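Local coordinates for protein Alp7A (Bacillus subtilis, PDB 5EC0) that binds ADP as a bacterial actin-like protein and probably forms cytoskeletal filaments that help to segregate plasmid DNA, at residues Val120-Phe125 with Leu168-Glu173; Val99-Ala104 with Gly153-Lys158; Asn2-Asn7 with Leu18-Phe23. All coordinates share one frame; numbering follows the deposited sequence.

Overall arrangement
All three contacts belong to one actin-type domain built on a mixed sheet that includes strands 2-10, 14-19, 119-129, 153-159 and 166-179. Contact 3 comes first along the chain, within the N-terminal strands. Contacts 1 and 2 follow and interlock: helix 95-112, strand 119-129, strand 153-159 and strand 166-179 supply their segments in turn. Centres of contacts 1 and 2 lie about 9 Å apart, those of 1 and 3 about 11 Å, and those of 2 and 3 about 15 Å. Strand 119-129 lies between 2-10 and 166-179, linking contact 3 to contact 1, while F101 touches both M6 and F125. They join neighbouring strands and pack one helix on them, away from ADP.

Contact 1: Val120-Phe125 with Leu168-Glu173; sequences VTIEYF and LTIKVE
E173 closes the pairing of 168-173 with 120-125, its side chain laid along the backbone of I122 and E123. CB starts 3.6 Å from I122 O, and CG, turned beside its own backbone N (chi1 -54°), comes to 3.5 Å from the same I122 O. CD then stands 4.1 Å from E123 CA, and E173 OE1 ends beside E123 CG at 4.0 Å. The two glutamate side chains lie alongside, pointing the same way, with carboxylate planes 18° apart. Their OE1 atoms keep 5.1 Å between E123 and E173, and a salt bridge from E123 to K380 probably eases the like charges.

The backbones form parallel strands, inclined by 16°, whose ladder runs V120 N to T169 O, K171 N to V120 O, I122 N to K171 O and E173 N to I122 O. Parallel neighbours, strands 119-129 and 166-179 are consistent with the parallel part of the RNase H-like sheet of the actin superfamily. Strand 2-10 pairs with the other edge of 120-123, through T121 and E123 to I3.

V120, I122, I170 and V172 line a buried face, where V120 and I170 touch helix 95-112. The CD1 tip of I122 is shared between two branches, I170 CG2 at 3.9 Å and V172 CG2. Beyond the corner at E123, the F125 CB lies 3.7 Å from V172 CG1, while its ring leads away to stack on F151. On the other face T121 CG2 rests 4.1 Å from K171 CB, the two side chains crossing at a slant.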
loop_
_atom_site.group_PDB
_atom_site.type_symbol
_atom_site.label_atom_id
_atom_site.label_comp_id
_atom_site.label_asym_id
_atom_site.label_seq_id
_atom_site.Cartn_x
_atom_site.Cartn_y
_atom_site.Cartn_z
ATOM N N VAL A 120 -8.512 -23.022 1.730
ATOM C CA VAL A 120 -8.167 -22.122 0.636
ATOM C C VAL A 120 -6.794 -22.477 0.083
ATOM O O VAL A 120 -5.817 -22.535 0.838
ATOM C CB VAL A 120 -8.160 -20.631 1.083
ATOM C CG1 VAL A 120 -7.596 -19.733 -0.024
ATOM C CG2 VAL A 120 -9.553 -20.190 1.469
ATOM N N THR A 121 -6.731 -22.728 -1.224
ATOM C CA THR A 121 -5.463 -22.829 -1.938
ATOM C C THR A 121 -5.169 -21.552 -2.751
ATOM O O THR A 121 -6.034 -21.027 -3.448
ATOM C CB THR A 121 -5.436 -24.056 -2.890
ATOM O OG1 THR A 121 -6.648 -24.094 -3.652
ATOM C CG2 THR A 121 -5.306 -25.343 -2.111
ATOM N N ILE A 122 -3.942 -21.052 -2.636
ATOM C CA ILE A 122 -3.482 -19.897 -3.393
ATOM C C ILE A 122 -2.318 -20.317 -4.304
ATOM O O ILE A 122 -1.263 -20.746 -3.817
ATOM C CB ILE A 122 -3.015 -18.747 -2.466
ATOM C CG1 ILE A 122 -4.165 -18.265 -1.584
ATOM C CG2 ILE A 122 -2.434 -17.592 -3.279
ATOM C CD1 ILE A 122 -3.701 -17.489 -0.376
ATOM N N GLU A 123 -2.510 -20.213 -5.617
ATOM C CA GLU A 123 -1.492 -20.684 -6.563
ATOM C C GLU A 123 -0.265 -19.792 -6.527
ATOM O O GLU A 123 0.858 -20.277 -6.521
ATOM C CB GLU A 123 -2.052 -20.736 -7.982
ATOM C CG GLU A 123 -3.206 -21.706 -8.135
ATOM C CD GLU A 123 -3.652 -21.861 -9.577
ATOM O OE1 GLU A 123 -2.827 -21.636 -10.486
ATOM O OE2 GLU A 123 -4.827 -22.209 -9.796
ATOM N N TYR A 124 -0.498 -18.484 -6.464
ATOM C CA TYR A 124 0.574 -17.510 -6.561
ATOM C C TYR A 124 0.324 -16.322 -5.630
ATOM O O TYR A 124 -0.578 -15.521 -5.866
ATOM C CB TYR A 124 0.720 -17.036 -8.012
ATOM C CG TYR A 124 2.003 -16.294 -8.281
ATOM C CD1 TYR A 124 3.234 -16.943 -8.181
ATOM C CD2 TYR A 124 1.993 -14.950 -8.661
ATOM C CE1 TYR A 124 4.431 -16.276 -8.441
ATOM C CE2 TYR A 124 3.191 -14.269 -8.920
ATOM C CZ TYR A 124 4.401 -14.937 -8.804
ATOM O OH TYR A 124 5.578 -14.278 -9.061
ATOM N N PHE A 125 1.101 -16.254 -4.554
ATOM C CA PHE A 125 1.049 -15.146 -3.605
ATOM C C PHE A 125 2.200 -14.214 -3.911
ATOM O O PHE A 125 3.328 -14.664 -4.155
ATOM C CB PHE A 125 1.138 -15.650 -2.153
ATOM C CG PHE A 125 1.194 -14.545 -1.108
ATOM C CD1 PHE A 125 2.407 -13.989 -0.714
ATOM C CD2 PHE A 125 0.025 -14.084 -0.496
ATOM C CE1 PHE A 125 2.453 -12.988 0.245
ATOM C CE2 PHE A 125 0.067 -13.084 0.462
ATOM C CZ PHE A 125 1.269 -12.537 0.833
ATOM N N LEU A 168 -9.739 -22.135 9.224
ATOM C CA LEU A 168 -9.470 -22.189 7.805
ATOM C C LEU A 168 -8.034 -22.645 7.585
ATOM O O LEU A 168 -7.095 -22.064 8.155
ATOM C CB LEU A 168 -9.713 -20.809 7.186
ATOM C CG LEU A 168 -9.899 -20.589 5.689
ATOM C CD1 LEU A 168 -11.245 -21.098 5.231
ATOM C CD2 LEU A 168 -9.776 -19.101 5.399
ATOM N N THR A 169 -7.856 -23.693 6.786
ATOM C CA THR A 169 -6.508 -24.039 6.321
ATOM C C THR A 169 -6.217 -23.301 5.016
ATOM O O THR A 169 -7.002 -23.370 4.068
ATOM C CB THR A 169 -6.336 -25.549 6.119
ATOM O OG1 THR A 169 -6.634 -26.220 7.340
ATOM C CG2 THR A 169 -4.915 -25.893 5.723
ATOM N N ILE A 170 -5.094 -22.587 4.984
ATOM C CA ILE A 170 -4.681 -21.810 3.815
ATOM C C ILE A 170 -3.348 -22.336 3.271
ATOM O O ILE A 170 -2.331 -22.310 3.972
ATOM C CB ILE A 170 -4.546 -20.291 4.157
ATOM C CG1 ILE A 170 -5.895 -19.721 4.598
ATOM C CG2 ILE A 170 -4.003 -19.504 2.989
ATOM C CD1 ILE A 170 -5.772 -18.434 5.415
ATOM N N LYS A 171 -3.366 -22.806 2.023
ATOM C CA LYS A 171 -2.183 -23.381 1.383
ATOM C C LYS A 171 -1.672 -22.512 0.255
ATOM O O LYS A 171 -2.342 -22.331 -0.766
ATOM C CB LYS A 171 -2.470 -24.786 0.853
ATOM C CG LYS A 171 -2.648 -25.826 1.966
ATOM C CD LYS A 171 -3.303 -27.093 1.442
ATOM C CE LYS A 171 -3.350 -28.168 2.506
ATOM N NZ LYS A 171 -4.184 -29.323 2.073
ATOM N N VAL A 172 -0.476 -21.972 0.449
ATOM C CA VAL A 172 0.143 -21.111 -0.557
ATOM C C VAL A 172 1.152 -21.928 -1.338
ATOM O O VAL A 172 2.185 -22.328 -0.796
ATOM C CB VAL A 172 0.823 -19.896 0.087
ATOM C CG1 VAL A 172 1.642 -19.114 -0.964
ATOM C CG2 VAL A 172 -0.232 -19.012 0.773
ATOM N N GLU A 173 0.825 -22.198 -2.600
ATOM C CA GLU A 173 1.617 -23.089 -3.440
ATOM C C GLU A 173 2.939 -22.460 -3.865
ATOM O O GLU A 173 3.982 -23.106 -3.829
ATOM C CB GLU A 173 0.820 -23.495 -4.682
ATOM C CG GLU A 173 -0.552 -24.110 -4.375
ATOM C CD GLU A 173 -1.228 -24.692 -5.609
ATOM O OE1 GLU A 173 -0.725 -24.470 -6.738
ATOM O OE2 GLU A 173 -2.255 -25.383 -5.449
#

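Contact 2: Val99-Ala104 with Gly153-Lys158; sequences VTFLAA and GTHQVK
L102, on helix 95-112, sets its side chain down between H155 and V157 of strand 153-159. This is helix-on-sheet packing within the actin-type domain, where the helix crosses the strand at 70° with axes 8.8 Å apart; no hydrogen bond joins the two segments.

L102 and V157 run alongside each other head to tail, stem against stem and with branches of each beside the stem of the other: CB of L102 is 3.9 Å from CB of V157. With chi1 at 58°, V157 places CG1 between its own backbone N and carbonyl carbon, and from there CG1 reaches L102 O at 3.9 Å. Its other branch, CG2, lies 4.1 Å from L102 CB.

The leucine then forks. L102 CD1 comes over the strand backbone, 4.1 Å from Q156 O, which is itself hydrogen-bonded by T60 on the next strand. L102 CD2 turns to the histidine and touches H155 CB at 3.9 Å, the two side chains crossing at about a right angle.

F101, one residue earlier on the helix, crosses H155 in the same perpendicular way. Only the end of the phenylalanine takes part: its ring edge is offered to the histidine, with F101 CE2 4.2 Å from H155 CD2 and oblique to the imidazole. The phenylalanine ring also meets F125, and F151 edge-to-face. H155 is fixed in turn by its NE2, bonded to F151 O, and by an edge-to-face meeting with Y98. On one face of the H155 imidazole, toward the rim, sits G153 C, 3.9 Å above the ring plane.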
loop_
_atom_site.group_PDB
_atom_site.type_symbol
_atom_site.label_atom_id
_atom_site.label_comp_id
_atom_site.label_asym_id
_atom_site.label_seq_id
_atom_site.Cartn_x
_atom_site.Cartn_y
_atom_site.Cartn_z
ATOM N N VAL A 99 -0.312 -12.022 10.276
ATOM C CA VAL A 99 -1.652 -12.104 10.866
ATOM C C VAL A 99 -2.670 -11.343 10.003
ATOM O O VAL A 99 -3.774 -11.825 9.752
ATOM C CB VAL A 99 -1.645 -11.569 12.309
ATOM C CG1 VAL A 99 -3.070 -11.335 12.839
ATOM C CG2 VAL A 99 -0.874 -12.543 13.214
ATOM N N THR A 100 -2.298 -10.165 9.511
ATOM C CA THR A 100 -3.213 -9.436 8.641
ATOM C C THR A 100 -3.563 -10.250 7.382
ATOM O O THR A 100 -4.730 -10.333 6.996
ATOM C CB THR A 100 -2.634 -8.080 8.240
ATOM O OG1 THR A 100 -2.149 -7.416 9.411
ATOM C CG2 THR A 100 -3.711 -7.215 7.606
ATOM N N PHE A 101 -2.561 -10.878 6.769
ATOM C CA PHE A 101 -2.788 -11.714 5.592
ATOM C C PHE A 101 -3.809 -12.831 5.863
ATOM O O PHE A 101 -4.695 -13.084 5.044
ATOM C CB PHE A 101 -1.448 -12.297 5.110
ATOM C CG PHE A 101 -1.556 -13.641 4.454
ATOM C CD1 PHE A 101 -2.001 -13.763 3.145
ATOM C CD2 PHE A 101 -1.162 -14.797 5.141
ATOM C CE1 PHE A 101 -2.075 -15.023 2.526
ATOM C CE2 PHE A 101 -1.225 -16.058 4.531
ATOM C CZ PHE A 101 -1.685 -16.172 3.231
ATOM N N LEU A 102 -3.686 -13.479 7.017
ATOM C CA LEU A 102 -4.563 -14.599 7.371
ATOM C C LEU A 102 -6.010 -14.156 7.525
ATOM O O LEU A 102 -6.934 -14.800 7.013
ATOM C CB LEU A 102 -4.097 -15.267 8.663
ATOM C CG LEU A 102 -2.773 -16.021 8.673
ATOM C CD1 LEU A 102 -2.472 -16.539 10.088
ATOM C CD2 LEU A 102 -2.791 -17.173 7.658
ATOM N N ALA A 103 -6.191 -13.055 8.244
ATOM C CA ALA A 103 -7.506 -12.453 8.452
ATOM C C ALA A 103 -8.106 -11.957 7.131
ATOM O O ALA A 103 -9.293 -12.155 6.865
ATOM C CB ALA A 103 -7.413 -11.308 9.468
ATOM N N ALA A 104 -7.276 -11.319 6.307
ATOM C CA ALA A 104 -7.706 -10.877 4.983
ATOM C C ALA A 104 -8.216 -12.051 4.150
ATOM O O ALA A 104 -9.307 -11.989 3.587
ATOM C CB ALA A 104 -6.559 -10.152 4.245
ATOM N N GLY A 153 3.538 -22.235 1.788
ATOM C CA GLY A 153 3.134 -23.380 2.589
ATOM C C GLY A 153 1.748 -23.287 3.218
ATOM O O GLY A 153 0.890 -22.482 2.806
ATOM N N THR A 154 1.555 -24.113 4.241
ATOM C CA THR A 154 0.266 -24.339 4.872
ATOM C C THR A 154 0.123 -23.574 6.191
ATOM O O THR A 154 0.990 -23.650 7.060
ATOM C CB THR A 154 0.070 -25.836 5.142
ATOM O OG1 THR A 154 0.219 -26.557 3.915
ATOM C CG2 THR A 154 -1.315 -26.108 5.752
ATOM N N HIS A 155 -0.968 -22.837 6.325
ATOM C CA HIS A 155 -1.249 -22.095 7.548
ATOM C C HIS A 155 -2.669 -22.336 8.003
ATOM O O HIS A 155 -3.533 -22.679 7.201
ATOM C CB HIS A 155 -1.040 -20.600 7.337
ATOM C CG HIS A 155 0.170 -20.279 6.515
ATOM N ND1 HIS A 155 1.447 -20.335 7.025
ATOM C CD2 HIS A 155 0.289 -19.894 5.227
ATOM C CE1 HIS A 155 2.308 -20.000 6.077
ATOM N NE2 HIS A 155 1.628 -19.723 4.978
ATOM N N GLN A 156 -2.922 -22.134 9.287
ATOM C CA GLN A 156 -4.301 -22.134 9.751
ATOM C C GLN A 156 -4.658 -20.869 10.486
ATOM O O GLN A 156 -3.823 -20.265 11.161
ATOM C CB GLN A 156 -4.564 -23.324 10.650
ATOM C CG GLN A 156 -4.346 -24.634 9.968
ATOM C CD GLN A 156 -4.753 -25.770 10.848
ATOM O OE1 GLN A 156 -4.065 -26.094 11.817
ATOM N NE2 GLN A 156 -5.896 -26.373 10.541
ATOM N N VAL A 157 -5.914 -20.472 10.353
ATOM C CA VAL A 157 -6.431 -19.375 11.140
ATOM C C VAL A 157 -7.877 -19.676 11.536
ATOM O O VAL A 157 -8.627 -20.285 10.759
ATOM C CB VAL A 157 -6.325 -18.035 10.372
ATOM C CG1 VAL A 157 -7.074 -18.107 9.044
ATOM C CG2 VAL A 157 -6.825 -16.863 11.237
ATOM N N LYS A 158 -8.252 -19.285 12.754
ATOM C CA LYS A 158 -9.641 -19.369 13.215
ATOM C C LYS A 158 -10.304 -18.011 13.134
ATOM O O LYS A 158 -9.716 -17.017 13.529
ATOM C CB LYS A 158 -9.724 -19.884 14.658
ATOM C CG LYS A 158 -9.264 -21.332 14.821
ATOM C CD LYS A 158 -9.207 -21.759 16.276
ATOM C CE LYS A 158 -8.958 -23.263 16.373
ATOM N NZ LYS A 158 -8.991 -23.798 17.773
#

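Contact 3: Asn2-Asn7 with Leu18-Phe23; sequences NISRMN and LIDGYF
I3 lays its aliphatic branches against I19, its CD1 3.6 Å from I19 CG2. They stand where strand 2-10 meets the hairpin of strands 14-19 and 22-33, the antiparallel N-terminal strands of the actin-type fold. Farther along, M6 and I19 point the same way, with M6 CG 4.1 Å from I19 CG1, against helix 95-112. M6 and I19 form a non-hydrogen-bonded pair; N7 and L18 form the hydrogen-bonded one, through N7 N to L18 O and L18 N to N7 O.

I19 to Y22 make a type I' turn, with D20 and G21 both at positive phi. D20 N bonds R5 O, and the D20 carboxylate reaches back over the bend at S4. OD1 takes two backbone donors: S4 N at 2.9 Å through its syn lone pair, a bent bond (132°) whose N-H also gives OD2 a weak share, and R5 N at 3.0 Å nearly along the C-O axis. The R5 guanidinium instead bonds E370 and Q377 of helix 364-386. A water gives a hydrogen bond to D20 OD2 at 3.0 Å and is hydrogen-bonded to S4 OG at 2.8 Å.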
loop_
_atom_site.group_PDB
_atom_site.type_symbol
_atom_site.label_atom_id
_atom_site.label_comp_id
_atom_site.label_asym_id
_atom_site.label_seq_id
_atom_site.Cartn_x
_atom_site.Cartn_y
_atom_site.Cartn_z
ATOM N N ASN A 2 -10.368 -22.074 -4.381
ATOM C CA ASN A 2 -9.109 -21.868 -5.068
ATOM C C ASN A 2 -8.903 -20.436 -5.572
ATOM O O ASN A 2 -9.735 -19.889 -6.293
ATOM C CB ASN A 2 -8.987 -22.834 -6.241
ATOM C CG ASN A 2 -7.755 -22.562 -7.062
ATOM O OD1 ASN A 2 -6.641 -22.881 -6.647
ATOM N ND2 ASN A 2 -7.935 -21.926 -8.214
ATOM N N ILE A 3 -7.769 -19.851 -5.192
ATOM C CA ILE A 3 -7.370 -18.508 -5.603
ATOM C C ILE A 3 -6.160 -18.550 -6.540
ATOM O O ILE A 3 -5.149 -19.162 -6.207
ATOM C CB ILE A 3 -7.001 -17.640 -4.389
ATOM C CG1 ILE A 3 -8.224 -17.370 -3.524
ATOM C CG2 ILE A 3 -6.354 -16.313 -4.827
ATOM C CD1 ILE A 3 -7.862 -16.621 -2.274
ATOM N N SER A 4 -6.244 -17.889 -7.691
ATOM C CA SER A 4 -5.169 -17.956 -8.676
ATOM C C SER A 4 -4.036 -16.986 -8.357
ATOM O O SER A 4 -2.863 -17.357 -8.412
ATOM C CB SER A 4 -5.705 -17.670 -10.082
ATOM O OG SER A 4 -6.671 -18.632 -10.446
ATOM N N ARG A 5 -4.389 -15.740 -8.049
ATOM C CA ARG A 5 -3.406 -14.686 -7.816
ATOM C C ARG A 5 -3.768 -13.888 -6.574
ATOM O O ARG A 5 -4.899 -13.403 -6.439
ATOM C CB ARG A 5 -3.317 -13.732 -9.022
ATOM C CG ARG A 5 -3.048 -14.408 -10.375
ATOM C CD ARG A 5 -3.048 -13.398 -11.543
ATOM N NE ARG A 5 -4.100 -12.385 -11.390
ATOM C CZ ARG A 5 -5.377 -12.574 -11.705
ATOM N NH1 ARG A 5 -5.767 -13.735 -12.200
ATOM N NH2 ARG A 5 -6.268 -11.608 -11.516
ATOM N N MET A 6 -2.824 -13.751 -5.658
ATOM C CA MET A 6 -3.041 -12.850 -4.541
ATOM C C MET A 6 -1.837 -11.939 -4.335
ATOM O O MET A 6 -0.726 -12.400 -4.080
ATOM C CB MET A 6 -3.341 -13.621 -3.260
ATOM C CG MET A 6 -3.464 -12.705 -2.054
ATOM S SD MET A 6 -4.137 -13.594 -0.665
ATOM C CE MET A 6 -4.267 -12.288 0.558
ATOM N N ASN A 7 -2.097 -10.642 -4.449
ATOM C CA ASN A 7 -1.087 -9.602 -4.391
ATOM C C ASN A 7 -1.328 -8.678 -3.209
ATOM O O ASN A 7 -2.424 -8.169 -3.034
ATOM C CB ASN A 7 -1.087 -8.815 -5.696
ATOM C CG ASN A 7 -0.700 -9.682 -6.887
ATOM O OD1 ASN A 7 0.346 -10.349 -6.880
ATOM N ND2 ASN A 7 -1.539 -9.685 -7.905
ATOM N N LEU A 18 -5.014 -7.460 -3.876
ATOM C CA LEU A 18 -5.909 -7.883 -4.937
ATOM C C LEU A 18 -5.988 -9.402 -4.947
ATOM O O LEU A 18 -4.963 -10.096 -5.015
ATOM C CB LEU A 18 -5.431 -7.373 -6.299
ATOM C CG LEU A 18 -5.436 -5.888 -6.648
ATOM C CD1 LEU A 18 -4.478 -5.623 -7.825
ATOM C CD2 LEU A 18 -6.848 -5.496 -7.022
ATOM N N ILE A 19 -7.202 -9.920 -4.869
ATOM C CA ILE A 19 -7.408 -11.360 -4.879
ATOM C C ILE A 19 -8.242 -11.712 -6.084
ATOM O O ILE A 19 -9.407 -11.343 -6.153
ATOM C CB ILE A 19 -8.101 -11.844 -3.599
ATOM C CG1 ILE A 19 -7.298 -11.395 -2.370
ATOM C CG2 ILE A 19 -8.244 -13.335 -3.622
ATOM C CD1 ILE A 19 -8.001 -11.619 -1.055
ATOM N N ASP A 20 -7.626 -12.442 -7.014
ATOM C CA ASP A 20 -8.164 -12.692 -8.355
ATOM C C ASP A 20 -8.807 -11.442 -8.942
ATOM O O ASP A 20 -9.919 -11.495 -9.453
ATOM C CB ASP A 20 -9.164 -13.855 -8.340
ATOM C CG ASP A 20 -8.489 -15.210 -8.137
ATOM O OD1 ASP A 20 -7.290 -15.331 -8.473
ATOM O OD2 ASP A 20 -9.157 -16.151 -7.642
ATOM N N GLY A 21 -8.097 -10.314 -8.848
ATOM C CA GLY A 21 -8.568 -9.057 -9.408
ATOM C C GLY A 21 -9.554 -8.310 -8.530
ATOM O O GLY A 21 -10.011 -7.224 -8.880
ATOM N N TYR A 22 -9.886 -8.881 -7.380
ATOM C CA TYR A 22 -10.792 -8.210 -6.466
ATOM C C TYR A 22 -10.027 -7.403 -5.419
ATOM O O TYR A 22 -9.198 -7.939 -4.660
ATOM C CB TYR A 22 -11.714 -9.226 -5.789
ATOM C CG TYR A 22 -12.724 -8.611 -4.842
ATOM C CD1 TYR A 22 -13.873 -7.996 -5.316
ATOM C CD2 TYR A 22 -12.519 -8.644 -3.469
ATOM C CE1 TYR A 22 -14.801 -7.430 -4.437
ATOM C CE2 TYR A 22 -13.437 -8.092 -2.590
ATOM C CZ TYR A 22 -14.573 -7.486 -3.077
ATOM O OH TYR A 22 -15.470 -6.939 -2.190
ATOM N N PHE A 23 -10.335 -6.111 -5.371
ATOM C CA PHE A 23 -9.712 -5.188 -4.426
ATOM C C PHE A 23 -10.481 -4.983 -3.105
ATOM O O PHE A 23 -11.703 -4.809 -3.094
ATOM C CB PHE A 23 -9.509 -3.821 -5.096
ATOM C CG PHE A 23 -8.936 -2.776 -4.175
ATOM C CD1 PHE A 23 -7.558 -2.685 -3.981
ATOM C CD2 PHE A 23 -9.772 -1.889 -3.494
ATOM C CE1 PHE A 23 -7.013 -1.732 -3.122
ATOM C CE2 PHE A 23 -9.242 -0.933 -2.625
ATOM C CZ PHE A 23 -7.858 -0.851 -2.441
HETATM O O HOH W 1 -9.199 -18.646 -9.362
#